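Local coordinates for protein 2'-deoxycytidine 5'-triphosphate deaminase (Agrobacterium tumefaciens, PDB 2R9Q) that probably deaminates dCTP to dUTP, feeding the pathway that supplies thymidine nucleotides for DNA synthesis, at residues 64-69 / 143-148; 95-100 / 157-162; 122-127 / 132-137; 165-170 / 274-279. All coordinates share one frame; numbering follows the deposited sequence.

Overall arrangement
Contacts 1, 2 and 3 lie in the N-terminal dUTPase-like domain and meet at one antiparallel sheet, in which strand 143-150 runs between strands 91-101 and 121-127. Contact 1 packs a short helix against the middle strand, contact 2 joins a turn to a corner of strand 91-101, and contact 3 carries the chain from strand 121-127 over to the facing sheet. Centres of contacts 1 and 3 are about 10 Å apart, those of contacts 1 and 2 about 13 Å. The two sheets share a core where Ile136 and Leu100 both meet Ile166. Contact 4, its centre about 15 Å from that of contact 3, joins the facing sheet to the C-terminal domain.

Contact 1: residues 64-69 / 143-148; sequences TRVIDK and PLYLEI
Val66 packs over one face of the Tyr145 ring, and this pairing is the main apolar contact between the short helix 66-71 and strand 143-150 of a dUTPase-like beta fold. Val66 CG1 stands over the centre of that face, 3.5 Å from the centroid of the Tyr145 ring and only 7° off the ring normal, a nearly vertical CH-pi contact. That branch is anti to the backbone N (Val66 chi1 172°), which brings both methyls to the aromatic side: CG2 lies nearer the CD2 side of the ring, while CB packs at 3.5 Å from Tyr145 CE2. The two side chains slide past each other in opposite directions, the ring reaching out from the strand as the valine reaches in from the helix. Pro95 and Met126 of the two neighbouring strands also pack against the ring. The phenol end is served by a water, which lies 2.8 Å from Tyr145 OH and accepts the N-H of Ile67 at 3.0 Å; helix start and tyrosine are thus bridged through a polar link as well as an apolar one. Beside it the N-terminal turn is braced from within: Arg65, at the N-cap position, forms a salt bridge from NH2 to Asp68 OD1 at 3.1 Å, and Ile67 CG2 lies 3.3 Å above the plane of the Arg65 guanidinium.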
# COMPACT_ATOMS: atom_id res chain seq x y z
N THR B 64 34.92 -7.28 -6.71
CA THR B 64 34.17 -7.77 -5.56
C THR B 64 33.47 -9.08 -5.87
O THR B 64 32.66 -9.14 -6.80
CB THR B 64 33.09 -6.77 -5.07
OG1 THR B 64 33.64 -5.46 -4.91
CG2 THR B 64 32.48 -7.26 -3.74
N ARG B 65 33.78 -10.12 -5.10
CA ARG B 65 33.05 -11.39 -5.14
C ARG B 65 31.67 -11.22 -4.50
O ARG B 65 31.53 -10.54 -3.50
CB ARG B 65 33.81 -12.51 -4.43
CG ARG B 65 35.20 -12.80 -5.01
CD ARG B 65 35.79 -14.09 -4.45
NE ARG B 65 35.78 -14.12 -2.98
CZ ARG B 65 35.70 -15.23 -2.23
NH1 ARG B 65 35.62 -16.44 -2.78
NH2 ARG B 65 35.68 -15.11 -0.90
N VAL B 66 30.66 -11.85 -5.09
CA VAL B 66 29.31 -11.80 -4.55
C VAL B 66 29.29 -12.31 -3.10
O VAL B 66 28.62 -11.72 -2.24
CB VAL B 66 28.28 -12.57 -5.43
CG1 VAL B 66 26.95 -12.65 -4.73
CG2 VAL B 66 28.14 -11.91 -6.80
N ILE B 67 30.07 -13.37 -2.83
CA ILE B 67 30.15 -13.96 -1.50
C ILE B 67 30.73 -13.02 -0.43
O ILE B 67 30.34 -13.11 0.72
CB ILE B 67 30.88 -15.36 -1.50
CG1 ILE B 67 30.36 -16.24 -0.35
CG2 ILE B 67 32.42 -15.22 -1.48
CD1 ILE B 67 28.86 -16.57 -0.43
N ASP B 68 31.62 -12.10 -0.81
CA ASP B 68 32.12 -11.08 0.12
C ASP B 68 31.06 -10.08 0.56
O ASP B 68 30.87 -9.84 1.75
CB ASP B 68 33.29 -10.32 -0.49
CG ASP B 68 34.52 -11.19 -0.71
OD1 ASP B 68 34.62 -12.27 -0.09
OD2 ASP B 68 35.37 -10.78 -1.52
N LYS B 69 30.37 -9.49 -0.40
CA LYS B 69 29.27 -8.58 -0.08
C LYS B 69 28.21 -9.24 0.84
O LYS B 69 27.81 -8.66 1.85
CB LYS B 69 28.65 -8.03 -1.36
CG LYS B 69 29.57 -7.08 -2.10
CD LYS B 69 29.62 -5.67 -1.45
CE LYS B 69 28.66 -4.67 -2.11
NZ LYS B 69 29.32 -3.72 -3.05
N PRO B 143 31.04 -18.16 -10.30
CA PRO B 143 29.73 -18.59 -9.88
C PRO B 143 28.64 -17.67 -10.39
O PRO B 143 28.92 -16.58 -10.87
CB PRO B 143 29.82 -18.54 -8.37
CG PRO B 143 30.71 -17.42 -8.13
CD PRO B 143 31.72 -17.42 -9.22
N LEU B 144 27.39 -18.15 -10.30
CA LEU B 144 26.21 -17.36 -10.63
C LEU B 144 25.25 -17.33 -9.43
O LEU B 144 25.17 -18.29 -8.64
CB LEU B 144 25.51 -17.91 -11.88
CG LEU B 144 26.22 -17.94 -13.24
CD1 LEU B 144 25.43 -18.82 -14.26
CD2 LEU B 144 26.48 -16.54 -13.82
N TYR B 145 24.55 -16.21 -9.29
CA TYR B 145 23.61 -15.98 -8.22
C TYR B 145 22.32 -15.46 -8.80
O TYR B 145 22.34 -14.74 -9.81
CB TYR B 145 24.18 -14.99 -7.21
CG TYR B 145 25.44 -15.48 -6.55
CD1 TYR B 145 25.41 -16.11 -5.30
CD2 TYR B 145 26.68 -15.34 -7.17
CE1 TYR B 145 26.57 -16.58 -4.70
CE2 TYR B 145 27.83 -15.82 -6.59
CZ TYR B 145 27.77 -16.44 -5.35
OH TYR B 145 28.91 -16.90 -4.74
N LEU B 146 21.19 -15.90 -8.22
CA LEU B 146 19.87 -15.31 -8.54
C LEU B 146 19.31 -14.52 -7.35
O LEU B 146 19.13 -15.04 -6.26
CB LEU B 146 18.86 -16.34 -9.05
CG LEU B 146 17.63 -15.84 -9.81
CD1 LEU B 146 18.01 -15.15 -11.10
CD2 LEU B 146 16.60 -16.94 -10.08
N GLU B 147 19.10 -13.24 -7.58
CA GLU B 147 18.28 -12.42 -6.71
C GLU B 147 16.79 -12.65 -7.01
O GLU B 147 16.37 -12.58 -8.16
CB GLU B 147 18.64 -10.99 -6.93
CG GLU B 147 18.20 -10.03 -5.88
CD GLU B 147 18.90 -8.67 -6.06
OE1 GLU B 147 18.38 -7.82 -6.84
OE2 GLU B 147 19.98 -8.46 -5.43
N ILE B 148 16.01 -12.94 -5.97
CA ILE B 148 14.59 -13.23 -6.10
C ILE B 148 13.80 -12.37 -5.15
O ILE B 148 14.00 -12.40 -3.93
CB ILE B 148 14.20 -14.74 -5.82
CG1 ILE B 148 15.05 -15.74 -6.59
CG2 ILE B 148 12.69 -15.00 -6.14
CD1 ILE B 148 14.94 -17.19 -6.09
O HOH W 1 31.04 -15.06 -5.16

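Contact 2: residues 95-100 / 157-162; sequences PLMESL and VRRGSR
A type II beta turn, Arg158 to Ser161, links strands 155-157 and 162-170 of the dUTPase-like N-terminal domain, and its outer corner rests against Met97, where strand 91-101 itself changes direction. The touching groups are a thioether and a guanidinium. Met97 SD sits 3.9 Å above the plane of the Arg159 guanidinium, over its centre, and the terminal methyl leans toward one corner of the group, with Met97 CE 3.4 Å from Arg159 NH2. The long axes of the two side chains cross at about a right angle. Each chain has a different shape: Arg159, with CG anti to the backbone N (chi1 -178°), runs extended from CG to NE and so carries its flat end across to the methionine, whereas Met97 is bent at its last torsion. The sulfur also approaches the turn backbone, Met97 SD being 4.3 Å from Gly160 N. Arg159 NH1, for its part, is held by Ser49 and by a salt bridge to Glu30, and these partners probably fix the orientation in which the guanidinium offers its face to the sulfur. Gly160 is the third residue of the turn and takes the positive phi that this turn type requires. The turn is closed by the backbone bond from Ser161 N to Arg158 O at 3.0 Å. A second tie crosses its mouth in the reverse sense, the side-chain oxygen Ser161 OG accepting from Arg158 N at 3.0 Å with an N-H...O angle of 160°.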
# COMPACT_ATOMS: atom_id res chain seq x y z
N PRO B 95 22.66 -18.74 -4.47
CA PRO B 95 23.66 -19.38 -5.34
C PRO B 95 23.03 -20.42 -6.23
O PRO B 95 22.21 -21.23 -5.79
CB PRO B 95 24.68 -20.00 -4.36
CG PRO B 95 24.55 -19.17 -3.11
CD PRO B 95 23.06 -18.83 -3.05
N LEU B 96 23.40 -20.35 -7.50
CA LEU B 96 22.86 -21.22 -8.49
C LEU B 96 23.77 -22.44 -8.58
O LEU B 96 24.95 -22.36 -8.27
CB LEU B 96 22.71 -20.46 -9.82
CG LEU B 96 21.71 -19.30 -9.91
CD1 LEU B 96 21.90 -18.53 -11.24
CD2 LEU B 96 20.26 -19.74 -9.74
N MET B 97 23.20 -23.58 -8.96
CA MET B 97 23.99 -24.80 -9.21
C MET B 97 25.01 -24.65 -10.40
O MET B 97 26.11 -25.19 -10.37
CB MET B 97 23.03 -25.98 -9.43
CG MET B 97 22.21 -26.41 -8.21
SD MET B 97 21.02 -27.75 -8.54
CE MET B 97 22.10 -29.05 -9.09
N GLU B 98 24.65 -23.89 -11.42
CA GLU B 98 25.51 -23.71 -12.58
C GLU B 98 26.60 -22.67 -12.37
O GLU B 98 26.37 -21.64 -11.74
CB GLU B 98 24.69 -23.34 -13.81
CG GLU B 98 23.82 -24.48 -14.33
CD GLU B 98 22.69 -24.84 -13.38
OE1 GLU B 98 22.02 -23.91 -12.85
OE2 GLU B 98 22.49 -26.05 -13.16
N SER B 99 27.79 -22.98 -12.86
CA SER B 99 28.90 -22.02 -12.86
C SER B 99 29.62 -22.05 -14.21
O SER B 99 29.39 -22.96 -15.03
CB SER B 99 29.86 -22.18 -11.63
OG SER B 99 30.69 -23.33 -11.63
N LEU B 100 30.43 -21.03 -14.44
CA LEU B 100 31.01 -20.79 -15.75
C LEU B 100 32.54 -20.70 -15.76
O LEU B 100 33.17 -20.30 -14.79
CB LEU B 100 30.39 -19.53 -16.37
CG LEU B 100 28.88 -19.52 -16.63
CD1 LEU B 100 28.45 -18.11 -17.02
CD2 LEU B 100 28.43 -20.56 -17.70
N VAL B 157 10.01 -22.48 -3.39
CA VAL B 157 11.18 -22.87 -4.18
C VAL B 157 12.04 -23.86 -3.43
O VAL B 157 11.95 -23.98 -2.22
CB VAL B 157 12.07 -21.65 -4.65
CG1 VAL B 157 11.20 -20.60 -5.34
CG2 VAL B 157 12.92 -21.06 -3.49
N ARG B 158 12.89 -24.56 -4.16
CA ARG B 158 13.78 -25.53 -3.58
C ARG B 158 14.97 -25.75 -4.48
O ARG B 158 15.04 -25.21 -5.59
CB ARG B 158 13.06 -26.85 -3.36
CG ARG B 158 12.45 -27.43 -4.64
CD ARG B 158 11.72 -28.69 -4.37
NE ARG B 158 10.59 -28.49 -3.47
CZ ARG B 158 9.40 -28.04 -3.84
NH1 ARG B 158 9.17 -27.71 -5.09
NH2 ARG B 158 8.43 -27.91 -2.95
N ARG B 159 15.89 -26.60 -4.01
CA ARG B 159 17.04 -27.01 -4.79
C ARG B 159 16.50 -27.59 -6.09
O ARG B 159 15.64 -28.44 -6.07
CB ARG B 159 17.91 -27.98 -4.03
CG ARG B 159 19.14 -28.39 -4.78
CD ARG B 159 19.91 -29.50 -4.11
NE ARG B 159 20.98 -30.01 -4.99
CZ ARG B 159 22.18 -29.45 -5.14
NH1 ARG B 159 22.51 -28.35 -4.46
NH2 ARG B 159 23.07 -29.99 -5.95
N GLY B 160 17.00 -27.07 -7.20
CA GLY B 160 16.54 -27.45 -8.51
C GLY B 160 15.57 -26.53 -9.23
O GLY B 160 15.42 -26.64 -10.42
N SER B 161 14.91 -25.63 -8.51
CA SER B 161 13.91 -24.75 -9.10
C SER B 161 14.53 -23.93 -10.21
O SER B 161 15.69 -23.54 -10.13
CB SER B 161 13.22 -23.87 -8.04
OG SER B 161 12.44 -24.64 -7.14
N ARG B 162 13.78 -23.73 -11.28
CA ARG B 162 14.27 -23.05 -12.46
C ARG B 162 13.44 -21.81 -12.67
O ARG B 162 12.30 -21.91 -13.00
CB ARG B 162 14.19 -23.99 -13.65
CG ARG B 162 15.26 -25.05 -13.61
CD ARG B 162 14.84 -26.37 -14.17
NE ARG B 162 14.42 -26.21 -15.55
CZ ARG B 162 14.20 -27.19 -16.42
NH1 ARG B 162 14.37 -28.46 -16.09
NH2 ARG B 162 13.82 -26.89 -17.65

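Contact 3: residues 122-127 / 132-137; sequences FTRVMT and EFDKIP
Two direct hydrogen bonds join Val125 and Asp134. Asp134 N gives a straight bond to Val125 O (2.8 Å, 174°), and Asp134 OD1, approached almost end-on to its C-O bond, takes the N-H of Val125 at 2.7 Å, so a side-chain oxygen plays the role a backbone carbonyl has in a sheet. Waters extend the polar network: one donates to both Thr123 O and Asp134 OD2, while another donates to Glu132 O and Lys135 O and is weakly bound by Thr127 OG1. Arg124 NH2 hydrogen-bonds Gly287 O of the second subunit. This is a crossing between sheets of the dUTPase-like fold: strand 121-127 pairs with 143-150, whereas 135-136 pairs with 106-112 in the facing sheet. Apolar contacts gather round the Phe133 ring. Arg124 CB lies over one face in a CH-pi contact, 4.0 Å from the Phe133 ring centroid and 18° off the normal, and Arg124 CD is 3.6 Å from Phe133 CD2. Met126 runs alongside the phenylalanine at its edge, its SD 5.5 Å from the Phe133 centroid in a Met-aromatic contact. Further on, Thr127 CG2 meets Ile136 CG1 at 3.9 Å.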
# COMPACT_ATOMS: atom_id res chain seq x y z
N PHE B 122 10.17 -10.94 -9.45
CA PHE B 122 11.35 -10.16 -9.80
C PHE B 122 12.59 -11.01 -9.58
O PHE B 122 12.76 -11.60 -8.52
CB PHE B 122 11.35 -8.87 -8.98
CG PHE B 122 12.61 -8.10 -9.01
CD1 PHE B 122 12.69 -6.91 -9.75
CD2 PHE B 122 13.70 -8.51 -8.27
CE1 PHE B 122 13.83 -6.19 -9.77
CE2 PHE B 122 14.87 -7.76 -8.27
CZ PHE B 122 14.93 -6.59 -9.04
N THR B 123 13.44 -11.07 -10.59
CA THR B 123 14.71 -11.78 -10.55
C THR B 123 15.83 -11.01 -11.27
O THR B 123 15.58 -10.26 -12.20
CB THR B 123 14.62 -13.26 -11.13
OG1 THR B 123 14.34 -13.24 -12.53
CG2 THR B 123 13.54 -14.08 -10.42
N ARG B 124 17.06 -11.20 -10.79
CA ARG B 124 18.29 -10.67 -11.37
C ARG B 124 19.39 -11.71 -11.19
O ARG B 124 19.67 -12.15 -10.09
CB ARG B 124 18.74 -9.41 -10.64
CG ARG B 124 17.80 -8.26 -10.69
CD ARG B 124 17.78 -7.64 -12.04
NE ARG B 124 17.04 -6.38 -12.03
CZ ARG B 124 15.76 -6.26 -12.35
NH1 ARG B 124 15.03 -7.32 -12.69
NH2 ARG B 124 15.20 -5.07 -12.32
N VAL B 125 20.03 -12.10 -12.29
CA VAL B 125 21.30 -12.83 -12.22
C VAL B 125 22.49 -11.90 -11.93
O VAL B 125 22.65 -10.84 -12.55
CB VAL B 125 21.55 -13.66 -13.45
CG1 VAL B 125 22.84 -14.43 -13.32
CG2 VAL B 125 20.41 -14.62 -13.65
N MET B 126 23.29 -12.27 -10.94
CA MET B 126 24.54 -11.56 -10.68
C MET B 126 25.79 -12.44 -10.79
O MET B 126 25.77 -13.64 -10.55
CB MET B 126 24.50 -10.73 -9.38
CG MET B 126 23.94 -11.40 -8.16
SD MET B 126 23.75 -10.32 -6.73
CE MET B 126 25.42 -9.92 -6.30
N THR B 127 26.86 -11.78 -11.27
CA THR B 127 28.19 -12.32 -11.38
C THR B 127 29.12 -11.63 -10.36
O THR B 127 28.83 -10.55 -9.87
CB THR B 127 28.82 -12.15 -12.81
OG1 THR B 127 28.82 -10.77 -13.22
CG2 THR B 127 28.17 -12.96 -13.82
N GLU B 132 26.57 -4.53 -13.93
CA GLU B 132 25.24 -4.65 -14.44
C GLU B 132 24.74 -6.05 -14.10
O GLU B 132 25.53 -6.98 -14.03
CB GLU B 132 25.28 -4.44 -15.96
CG GLU B 132 23.93 -4.20 -16.61
CD GLU B 132 24.07 -3.60 -18.00
OE1 GLU B 132 25.24 -3.42 -18.43
OE2 GLU B 132 23.04 -3.29 -18.65
N PHE B 133 23.44 -6.17 -13.87
CA PHE B 133 22.78 -7.48 -13.71
C PHE B 133 22.52 -8.14 -15.05
O PHE B 133 22.54 -7.49 -16.10
CB PHE B 133 21.43 -7.36 -12.99
CG PHE B 133 21.55 -7.00 -11.55
CD1 PHE B 133 22.37 -7.73 -10.69
CD2 PHE B 133 20.82 -5.96 -11.03
CE1 PHE B 133 22.46 -7.41 -9.34
CE2 PHE B 133 20.90 -5.64 -9.69
CZ PHE B 133 21.72 -6.35 -8.85
N ASP B 134 22.33 -9.46 -15.00
CA ASP B 134 21.87 -10.25 -16.14
C ASP B 134 22.82 -10.25 -17.37
O ASP B 134 22.45 -10.70 -18.44
CB ASP B 134 20.47 -9.81 -16.57
CG ASP B 134 19.41 -10.00 -15.48
OD1 ASP B 134 19.56 -10.83 -14.58
OD2 ASP B 134 18.37 -9.32 -15.55
N LYS B 135 24.04 -9.75 -17.17
CA LYS B 135 25.08 -9.75 -18.17
C LYS B 135 26.32 -10.46 -17.61
O LYS B 135 26.82 -10.13 -16.54
CB LYS B 135 25.42 -8.32 -18.63
CG LYS B 135 24.26 -7.56 -19.27
CD LYS B 135 23.85 -8.17 -20.60
CE LYS B 135 22.34 -7.96 -20.91
NZ LYS B 135 21.40 -8.83 -20.09
N ILE B 136 26.75 -11.47 -18.35
CA ILE B 136 27.95 -12.21 -18.08
C ILE B 136 29.01 -11.73 -19.10
O ILE B 136 28.80 -11.81 -20.32
CB ILE B 136 27.69 -13.73 -18.17
CG1 ILE B 136 26.58 -14.15 -17.21
CG2 ILE B 136 28.95 -14.52 -17.83
CD1 ILE B 136 25.18 -13.84 -17.64
N PRO B 137 30.14 -11.17 -18.61
CA PRO B 137 31.15 -10.65 -19.54
C PRO B 137 31.79 -11.74 -20.40
O PRO B 137 31.73 -12.91 -20.05
CB PRO B 137 32.19 -10.01 -18.63
CG PRO B 137 31.54 -9.91 -17.29
CD PRO B 137 30.54 -10.99 -17.20
O HOH W 2 16.21 -10.47 -15.20
O HOH W 3 25.82 -9.72 -14.19

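Contact 4: residues 165-170 / 274-279; sequences QIRFRI and LYAAEM
Ala276 is the first residue of segment 274-279 to meet Arg167, the long side chain that reaches across from strand 162-170 to the second dUTPase-like domain. The methyl lies over one face of the guanidinium, displaced toward its rim and 3.2 Å above the plane; the nearest pair is Ala276 CB and Arg167 NH1 at 3.4 Å. Arg167 gets there with CG anti to its own N (chi1 173°) and a bend at the third torsion. At Ala277 the contact turns polar and moves to the edge of the group. Arg167 NH1 donates to Ala277 O at 2.9 Å with an N-H...O angle of 149°, approaching from well above the carbonyl plane, 55° out of it. The methyl of Ala277 points away, and the residue takes part through its carbonyl. Glu278 comes next and is reached indirectly: a water that accepts from Arg167 NH1 at 3.1 Å stands 2.9 Å from Glu278 OE1, while OE2 of the same carboxylate is bonded to Asn111. The other guanidinium nitrogens have partners too, NE with Ala41 O and NH2 with Phe297 O, so hydrogen bonds hold all three and probably fix the group's rotation. Strand 162-170 lies between 42-46 and 106-112 in its own sheet, and strand 275-281 between 331-339 and 296-297 in the C-terminal one; Arg167 reaches from one sheet to the other, with Phe296 of strand 296-297 packing beside it.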
# COMPACT_ATOMS: atom_id res chain seq x y z
N GLN B 165 16.86 -18.13 -17.13
CA GLN B 165 17.68 -18.74 -18.18
C GLN B 165 18.79 -17.84 -18.74
O GLN B 165 18.69 -16.62 -18.74
CB GLN B 165 16.82 -19.33 -19.29
CG GLN B 165 15.77 -18.47 -19.80
CD GLN B 165 14.81 -19.20 -20.69
OE1 GLN B 165 14.21 -18.60 -21.58
NE2 GLN B 165 14.65 -20.50 -20.47
N ILE B 166 19.86 -18.49 -19.18
CA ILE B 166 21.05 -17.85 -19.71
C ILE B 166 21.24 -18.22 -21.20
O ILE B 166 21.20 -19.39 -21.58
CB ILE B 166 22.27 -18.21 -18.81
CG1 ILE B 166 23.52 -17.41 -19.20
CG2 ILE B 166 22.60 -19.68 -18.83
CD1 ILE B 166 24.68 -17.72 -18.30
N ARG B 167 21.41 -17.20 -22.04
CA ARG B 167 21.70 -17.36 -23.47
C ARG B 167 23.16 -16.99 -23.73
O ARG B 167 23.63 -15.94 -23.30
CB ARG B 167 20.77 -16.46 -24.28
CG ARG B 167 21.03 -16.37 -25.77
CD ARG B 167 19.85 -15.74 -26.48
NE ARG B 167 18.66 -16.60 -26.52
CZ ARG B 167 17.51 -16.28 -27.11
NH1 ARG B 167 17.36 -15.11 -27.68
NH2 ARG B 167 16.49 -17.14 -27.11
N PHE B 168 23.88 -17.87 -24.41
CA PHE B 168 25.30 -17.67 -24.75
C PHE B 168 25.47 -17.21 -26.18
O PHE B 168 24.72 -17.63 -27.05
CB PHE B 168 26.11 -18.95 -24.54
CG PHE B 168 25.94 -19.54 -23.18
CD1 PHE B 168 26.81 -19.22 -22.17
CD2 PHE B 168 24.92 -20.43 -22.92
CE1 PHE B 168 26.65 -19.74 -20.93
CE2 PHE B 168 24.76 -20.97 -21.68
CZ PHE B 168 25.63 -20.63 -20.68
N ARG B 169 26.46 -16.35 -26.41
CA ARG B 169 26.72 -15.82 -27.74
C ARG B 169 28.20 -15.46 -28.05
O ARG B 169 28.99 -15.19 -27.15
CB ARG B 169 25.84 -14.59 -27.96
CG ARG B 169 26.09 -13.48 -26.98
CD ARG B 169 25.30 -12.24 -27.33
NE ARG B 169 23.86 -12.45 -27.42
CZ ARG B 169 23.04 -12.61 -26.37
NH1 ARG B 169 23.50 -12.67 -25.13
NH2 ARG B 169 21.75 -12.74 -26.59
N ILE B 170 28.56 -15.49 -29.33
CA ILE B 170 29.84 -14.92 -29.80
C ILE B 170 29.52 -13.71 -30.66
O ILE B 170 28.84 -13.83 -31.66
CB ILE B 170 30.73 -15.95 -30.53
CG1 ILE B 170 31.03 -17.14 -29.59
CG2 ILE B 170 32.06 -15.29 -30.99
CD1 ILE B 170 31.07 -18.49 -30.25
N LEU B 274 16.71 -20.59 -37.41
CA LEU B 274 18.09 -20.14 -37.46
C LEU B 274 18.24 -18.76 -36.81
O LEU B 274 19.28 -18.09 -36.94
CB LEU B 274 18.55 -20.07 -38.90
CG LEU B 274 18.65 -21.34 -39.72
CD1 LEU B 274 19.17 -20.92 -41.11
CD2 LEU B 274 19.57 -22.33 -38.99
N TYR B 275 17.16 -18.34 -36.14
CA TYR B 275 17.10 -17.10 -35.40
C TYR B 275 16.52 -17.33 -34.01
O TYR B 275 15.66 -18.20 -33.79
CB TYR B 275 16.28 -16.07 -36.18
CG TYR B 275 16.87 -15.77 -37.53
CD1 TYR B 275 17.65 -14.64 -37.72
CD2 TYR B 275 16.67 -16.64 -38.61
CE1 TYR B 275 18.22 -14.36 -38.97
CE2 TYR B 275 17.24 -16.38 -39.86
CZ TYR B 275 18.02 -15.24 -40.03
OH TYR B 275 18.60 -14.95 -41.26
N ALA B 276 17.04 -16.57 -33.06
CA ALA B 276 16.40 -16.41 -31.78
C ALA B 276 15.91 -14.95 -31.70
O ALA B 276 16.32 -14.11 -32.51
CB ALA B 276 17.38 -16.73 -30.65
N ALA B 277 15.00 -14.69 -30.76
CA ALA B 277 14.53 -13.33 -30.45
C ALA B 277 14.57 -12.99 -28.94
O ALA B 277 14.73 -13.85 -28.07
CB ALA B 277 13.13 -13.10 -31.02
N GLU B 278 14.42 -11.70 -28.67
CA GLU B 278 14.29 -11.19 -27.34
C GLU B 278 13.27 -10.06 -27.37
O GLU B 278 13.29 -9.22 -28.26
CB GLU B 278 15.64 -10.70 -26.82
CG GLU B 278 15.67 -10.38 -25.34
CD GLU B 278 17.09 -10.09 -24.82
OE1 GLU B 278 18.08 -10.12 -25.59
OE2 GLU B 278 17.22 -9.84 -23.62
N MET B 279 12.37 -10.10 -26.39
CA MET B 279 11.33 -9.11 -26.23
C MET B 279 11.97 -7.92 -25.52
O MET B 279 12.73 -8.11 -24.58
CB MET B 279 10.20 -9.71 -25.37
CG MET B 279 8.79 -9.59 -25.95
SD MET B 279 8.15 -7.91 -25.92
CE MET B 279 8.41 -7.42 -27.61
O HOH W 4 18.76 -12.39 -27.31